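Local coordinates for protein RBSTP2229 gene product (Geobacillus stearothermophilus, PDB 1T6A) that is of unknown function and belongs to the DUF1885 family, at residues Y48-H53 with L57-D62. Sequence-based numbering, arbitrary orientation. Where two conformers were deposited one is given.
Sequences YTVRIH and LYLQGD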
loop_
_atom_site.group_PDB
_atom_site.type_symbol
_atom_site.label_atom_id
_atom_site.label_comp_id
_atom_site.label_asym_id
_atom_site.label_seq_id
_atom_site.Cartn_x
_atom_site.Cartn_y
_atom_site.Cartn_z
ATOM N N TYR A 48 -6.535 6.477 1.270
ATOM C CA TYR A 48 -7.767 7.026 0.742
ATOM C C TYR A 48 -8.933 6.127 1.082
ATOM O O TYR A 48 -8.772 4.928 1.228
ATOM C CB TYR A 48 -7.673 7.165 -0.779
ATOM C CG TYR A 48 -6.568 8.082 -1.232
ATOM C CD1 TYR A 48 -6.703 9.469 -1.135
ATOM C CD2 TYR A 48 -5.378 7.572 -1.734
ATOM C CE1 TYR A 48 -5.683 10.318 -1.544
ATOM C CE2 TYR A 48 -4.348 8.419 -2.136
ATOM C CZ TYR A 48 -4.513 9.780 -2.049
ATOM O OH TYR A 48 -3.506 10.608 -2.446
ATOM N N THR A 49 -10.107 6.735 1.182
ATOM C CA THR A 49 -11.385 6.035 1.203
ATOM C C THR A 49 -12.059 6.273 -0.145
ATOM O O THR A 49 -12.085 7.394 -0.616
ATOM C CB THR A 49 -12.267 6.638 2.319
ATOM O OG1 THR A 49 -11.612 6.499 3.590
ATOM C CG2 THR A 49 -13.572 5.863 2.461
ATOM N N VAL A 50 -12.610 5.221 -0.746
ATOM C CA VAL A 50 -13.235 5.289 -2.062
ATOM C C VAL A 50 -14.770 5.384 -1.976
ATOM O O VAL A 50 -15.420 4.570 -1.312
ATOM C CB VAL A 50 -12.867 4.046 -2.899
ATOM C CG1 VAL A 50 -13.560 4.064 -4.266
ATOM C CG2 VAL A 50 -11.366 3.953 -3.087
ATOM N N ARG A 51 -15.339 6.379 -2.659
ATOM C CA ARG A 51 -16.785 6.434 -2.909
ATOM C C ARG A 51 -17.083 6.710 -4.396
ATOM O O ARG A 51 -16.270 7.290 -5.121
ATOM C CB ARG A 51 -17.440 7.475 -1.988
ATOM C CG ARG A 51 -18.245 8.584 -2.680
ATOM C CD ARG A 51 -18.494 9.815 -1.809
ATOM N NE ARG A 51 -18.956 10.962 -2.604
ATOM C CZ ARG A 51 -18.337 12.147 -2.696
ATOM N NH1 ARG A 51 -17.192 12.394 -2.054
ATOM N NH2 ARG A 51 -18.872 13.101 -3.452
ATOM N N ILE A 52 -18.250 6.264 -4.842
ATOM C CA ILE A 52 -18.710 6.509 -6.198
ATOM C C ILE A 52 -19.936 7.415 -6.167
ATOM O O ILE A 52 -20.873 7.166 -5.410
ATOM C CB ILE A 52 -19.026 5.199 -6.919
ATOM C CG1 ILE A 52 -19.381 5.484 -8.374
ATOM C CG2 ILE A 52 -20.188 4.451 -6.234
ATOM C CD1 ILE A 52 -19.471 4.271 -9.197
ATOM N N HIS A 53 -19.903 8.472 -6.974
ATOM C CA HIS A 53 -21.025 9.385 -7.138
ATOM C C HIS A 53 -21.111 9.851 -8.596
ATOM O O HIS A 53 -20.151 10.442 -9.138
ATOM C CB HIS A 53 -20.862 10.583 -6.219
ATOM C CG HIS A 53 -21.953 11.598 -6.351
ATOM N ND1 HIS A 53 -23.263 11.332 -6.006
ATOM C CD2 HIS A 53 -21.930 12.883 -6.780
ATOM C CE1 HIS A 53 -23.997 12.410 -6.221
ATOM N NE2 HIS A 53 -23.214 13.362 -6.697
ATOM N N LEU A 57 -15.342 8.028 -9.474
ATOM C CA LEU A 57 -14.779 7.546 -8.200
ATOM C C LEU A 57 -14.047 8.652 -7.467
ATOM O O LEU A 57 -13.127 9.240 -8.024
ATOM C CB LEU A 57 -13.834 6.379 -8.463
ATOM C CG LEU A 57 -14.538 5.093 -8.891
ATOM C CD1 LEU A 57 -13.565 4.125 -9.529
ATOM C CD2 LEU A 57 -15.251 4.417 -7.707
ATOM N N TYR A 58 -14.454 8.963 -6.245
ATOM C CA TYR A 58 -13.775 9.968 -5.447
ATOM C C TYR A 58 -12.969 9.307 -4.342
ATOM O O TYR A 58 -13.494 8.525 -3.555
ATOM C CB TYR A 58 -14.745 10.986 -4.840
ATOM C CG TYR A 58 -15.448 11.808 -5.882
ATOM C CD1 TYR A 58 -14.887 12.982 -6.368
ATOM C CD2 TYR A 58 -16.657 11.384 -6.417
ATOM C CE1 TYR A 58 -15.526 13.727 -7.360
ATOM C CE2 TYR A 58 -17.309 12.122 -7.395
ATOM C CZ TYR A 58 -16.734 13.278 -7.870
ATOM O OH TYR A 58 -17.383 13.974 -8.847
ATOM N N LEU A 59 -11.679 9.602 -4.322
ATOM C CA LEU A 59 -10.792 9.179 -3.252
ATOM C C LEU A 59 -10.670 10.328 -2.265
ATOM O O LEU A 59 -10.287 11.430 -2.644
ATOM C CB LEU A 59 -9.415 8.790 -3.806
ATOM C CG LEU A 59 -9.287 7.383 -4.409
ATOM C CD1 LEU A 59 -10.256 7.160 -5.532
ATOM C CD2 LEU A 59 -7.857 7.132 -4.897
ATOM N N GLN A 60 -11.006 10.070 -1.003
ATOM C CA GLN A 60 -10.871 11.054 0.064
ATOM C C GLN A 60 -9.652 10.708 0.924
ATOM O O GLN A 60 -9.538 9.610 1.455
ATOM C CB GLN A 60 -12.150 11.104 0.927
ATOM C CG GLN A 60 -12.089 12.115 2.098
ATOM C CD GLN A 60 -13.335 12.069 3.004
ATOM O OE1 GLN A 60 -13.525 11.109 3.763
ATOM N NE2 GLN A 60 -14.176 13.100 2.918
ATOM N N GLY A 61 -8.750 11.673 1.072
ATOM C CA GLY A 61 -7.481 11.428 1.715
ATOM C C GLY A 61 -7.554 11.388 3.226
ATOM O O GLY A 61 -8.236 12.206 3.845
ATOM N N ASP A 62 -6.822 10.444 3.816
ATOM C CA ASP A 62 -6.692 10.354 5.271
ATOM C C ASP A 62 -5.782 11.456 5.787
ATOM O O ASP A 62 -4.662 11.620 5.296
ATOM C CB ASP A 62 -6.122 8.994 5.673
ATOM C CG ASP A 62 -7.035 7.857 5.301
ATOM O OD1 ASP A 62 -8.265 8.046 5.424
ATOM O OD2 ASP A 62 -6.633 6.744 4.877
HETATM O O HOH W 1 -7.904 4.476 4.156
HETATM O O HOH W 2 -10.154 8.730 4.029
HETATM O O HOH W 3 -19.600 12.941 -9.955
#
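With chi1 at -61°, CG of Y48 stands anti to its carbonyl carbon, and the ring reaches across to G61, where Y48 CD1 lies 3.5 Å from G61 CA; the L59 side chain crosses that of Y48 at about a right angle, its CB 3.9 Å from Y48 CB. On the opposite face of this antiparallel beta hairpin, in one of two conformers, R51 extends its chain to bring NH2 over a face of the Y58 ring, the guanidinium and ring planes 12° apart and Y58 CD2 4.1 Å above the guanidinium centre. Reciprocal backbone hydrogen bonds join T49 with Q60 and R51 with Y58; the straightest, R51 N to Y58 O, spans 3.0 Å. V50 CG1 and I52 CB both meet L57 CD2, each at 3.9 Å. One water bridges T49 OG1 and Q60 O, another H53 O and Y58 OH. A hydrogen bond from Y48 OH to D94 OD1 ties the hairpin to helix 92-109. Replacing Y48 by alanine would probably uncover G61 and one side of L59, and leave D94 without its hydroxyl mate. Strand 48-53 is outermost in the four-stranded sheet, whereas strand 56-61 also pairs with strand 68-76, where L59 packs on M69 and I71.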